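Local coordinates for protein Ent-copalyl diphosphate synthase (Streptomyces platensis, PDB 5BP8) that belongs to the terpene cyclase family and is built mainly of helices joined by long loops, part of it related to the C-terminal domain of squalene-hopene cyclase, at residues D386-D391 with D426-W431. Residues are numbered along the deposited sequence; the frame is centred on the assembly and turned at random.
Sequences DNQLPD and DRAAAW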
loop_
_atom_site.group_PDB
_atom_site.type_symbol
_atom_site.label_atom_id
_atom_site.label_comp_id
_atom_site.label_asym_id
_atom_site.label_seq_id
_atom_site.Cartn_x
_atom_site.Cartn_y
_atom_site.Cartn_z
ATOM N N ASP A 386 -18.974 12.009 -12.057
ATOM C CA ASP A 386 -19.983 10.979 -12.200
ATOM C C ASP A 386 -19.779 9.809 -11.209
ATOM O O ASP A 386 -20.720 9.090 -10.903
ATOM C CB ASP A 386 -19.981 10.451 -13.638
ATOM C CG ASP A 386 -20.275 11.543 -14.674
ATOM O OD1 ASP A 386 -20.095 11.253 -15.875
ATOM O OD2 ASP A 386 -20.656 12.682 -14.305
ATOM N N ASN A 387 -18.543 9.619 -10.735
ATOM C CA ASN A 387 -18.234 8.535 -9.800
ATOM C C ASN A 387 -18.242 8.913 -8.324
ATOM O O ASN A 387 -17.956 8.055 -7.474
ATOM C CB ASN A 387 -16.919 7.868 -10.197
ATOM C CG ASN A 387 -17.110 6.934 -11.370
ATOM O OD1 ASN A 387 -17.435 5.766 -11.196
ATOM N ND2 ASN A 387 -16.953 7.453 -12.577
ATOM N N GLN A 388 -18.596 10.168 -8.014
ATOM C CA GLN A 388 -18.800 10.601 -6.639
ATOM C C GLN A 388 -20.018 9.872 -6.074
ATOM O O GLN A 388 -21.054 9.780 -6.741
ATOM C CB GLN A 388 -19.031 12.114 -6.533
ATOM C CG GLN A 388 -19.051 12.660 -5.102
ATOM C CD GLN A 388 -19.117 14.179 -5.029
ATOM O OE1 GLN A 388 -19.626 14.813 -5.938
ATOM N NE2 GLN A 388 -18.628 14.770 -3.934
ATOM N N LEU A 389 -19.906 9.392 -4.840
ATOM C CA LEU A 389 -21.016 8.669 -4.209
ATOM C C LEU A 389 -22.109 9.648 -3.740
ATOM O O LEU A 389 -21.855 10.838 -3.515
ATOM C CB LEU A 389 -20.499 7.782 -3.045
ATOM C CG LEU A 389 -19.415 6.791 -3.490
ATOM C CD1 LEU A 389 -18.689 6.161 -2.303
ATOM C CD2 LEU A 389 -20.021 5.710 -4.371
ATOM N N PRO A 390 -23.343 9.138 -3.565
ATOM C CA PRO A 390 -24.417 10.022 -3.146
ATOM C C PRO A 390 -24.095 10.817 -1.871
ATOM O O PRO A 390 -24.531 11.944 -1.762
ATOM C CB PRO A 390 -25.608 9.085 -2.938
ATOM C CG PRO A 390 -25.279 7.835 -3.693
ATOM C CD PRO A 390 -23.796 7.771 -3.869
ATOM N N ASP A 391 -23.304 10.269 -0.942
ATOM C CA ASP A 391 -23.003 11.007 0.275
ATOM C C ASP A 391 -21.904 12.064 0.156
ATOM O O ASP A 391 -21.610 12.766 1.139
ATOM C CB ASP A 391 -22.723 10.052 1.463
ATOM C CG ASP A 391 -21.419 9.286 1.334
ATOM O OD1 ASP A 391 -20.654 9.431 0.328
ATOM O OD2 ASP A 391 -21.131 8.518 2.279
ATOM N N ASP A 426 -17.979 20.915 -2.739
ATOM C CA ASP A 426 -18.701 21.302 -1.537
ATOM C C ASP A 426 -19.361 20.096 -0.861
ATOM O O ASP A 426 -19.427 20.046 0.354
ATOM C CB ASP A 426 -19.788 22.351 -1.830
ATOM C CG ASP A 426 -19.227 23.664 -2.325
ATOM O OD1 ASP A 426 -18.051 23.972 -2.043
ATOM O OD2 ASP A 426 -19.982 24.414 -2.988
ATOM N N ARG A 427 -19.868 19.152 -1.656
ATOM C CA ARG A 427 -20.499 17.948 -1.110
ATOM C C ARG A 427 -19.456 17.084 -0.378
ATOM O O ARG A 427 -19.773 16.448 0.621
ATOM C CB ARG A 427 -21.117 17.097 -2.211
ATOM C CG ARG A 427 -22.401 17.646 -2.831
ATOM C CD ARG A 427 -23.188 16.466 -3.381
ATOM N NE ARG A 427 -22.913 16.167 -4.784
ATOM C CZ ARG A 427 -22.815 14.940 -5.310
ATOM N NH1 ARG A 427 -22.876 13.829 -4.554
ATOM N NH2 ARG A 427 -22.592 14.823 -6.618
ATOM N N ALA A 428 -18.238 17.057 -0.907
ATOM C CA ALA A 428 -17.107 16.375 -0.224
ATOM C C ALA A 428 -16.772 17.034 1.124
ATOM O O ALA A 428 -16.560 16.347 2.151
ATOM C CB ALA A 428 -15.882 16.335 -1.120
ATOM N N ALA A 429 -16.721 18.356 1.157
ATOM C CA ALA A 429 -16.460 19.081 2.408
ATOM C C ALA A 429 -17.599 18.880 3.424
ATOM O O ALA A 429 -17.352 18.759 4.622
ATOM C CB ALA A 429 -16.238 20.572 2.137
ATOM N N ALA A 430 -18.837 18.823 2.942
ATOM C CA ALA A 430 -19.968 18.505 3.795
ATOM C C ALA A 430 -19.822 17.105 4.422
ATOM O O ALA A 430 -20.144 16.909 5.599
ATOM C CB ALA A 430 -21.262 18.592 3.015
ATOM N N TRP A 431 -19.385 16.147 3.609
ATOM C CA TRP A 431 -19.143 14.779 4.073
ATOM C C TRP A 431 -18.043 14.746 5.124
ATOM O O TRP A 431 -18.138 14.032 6.142
ATOM C CB TRP A 431 -18.811 13.886 2.880
ATOM C CG TRP A 431 -18.477 12.483 3.229
ATOM C CD1 TRP A 431 -19.350 11.473 3.466
ATOM C CD2 TRP A 431 -17.168 11.925 3.369
ATOM N NE1 TRP A 431 -18.670 10.298 3.726
ATOM C CE2 TRP A 431 -17.331 10.552 3.694
ATOM C CE3 TRP A 431 -15.880 12.439 3.250
ATOM C CZ2 TRP A 431 -16.246 9.694 3.892
ATOM C CZ3 TRP A 431 -14.803 11.581 3.445
ATOM C CH2 TRP A 431 -14.998 10.228 3.756
HETATM O O HOH W 1 -22.613 15.756 0.858
HETATM O O HOH W 2 -19.399 7.507 4.182
#
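Q388 extends across to R427 and A428 of helix 422-435, its CG anti to the backbone N (chi1 -172°). Glutamine suits this place because its NE2 donates to two backbone carbonyls, G392 O in its own loop and A424 O in the helix. OE1 instead lies over one face of the R427 guanidinium, 3.0 Å from NH2 but above the plane holding the N-H bonds, a poor angle for hydrogen bonding; the amide and guanidinium planes are 35° apart. A bend at chi3 (-92°) brings the arginine over this amide and its edge to L389 O, 3.3 Å from NH1. P390 O approaches the same edge, while the proline ring stiffens the loop. Small A428 lets the helix pack closely on T406, A410 and W394. D391 closes the contact by water: one molecule donates to D391 O and R427 O, another accepts from W431 NE1 (2.9 Å) in the indole plane and donates to D391 OD2 (2.8 Å). OD1 bonds S393 OG, steadying the carboxylate; the buried indole packs on P402 and T406. With G392 and W394, Q388 completes the Q-x-x-x-G-x-W signature of the QW motif, which links successive helices in the alpha-alpha barrel of terpene cyclases, here 370-386 and 402-416.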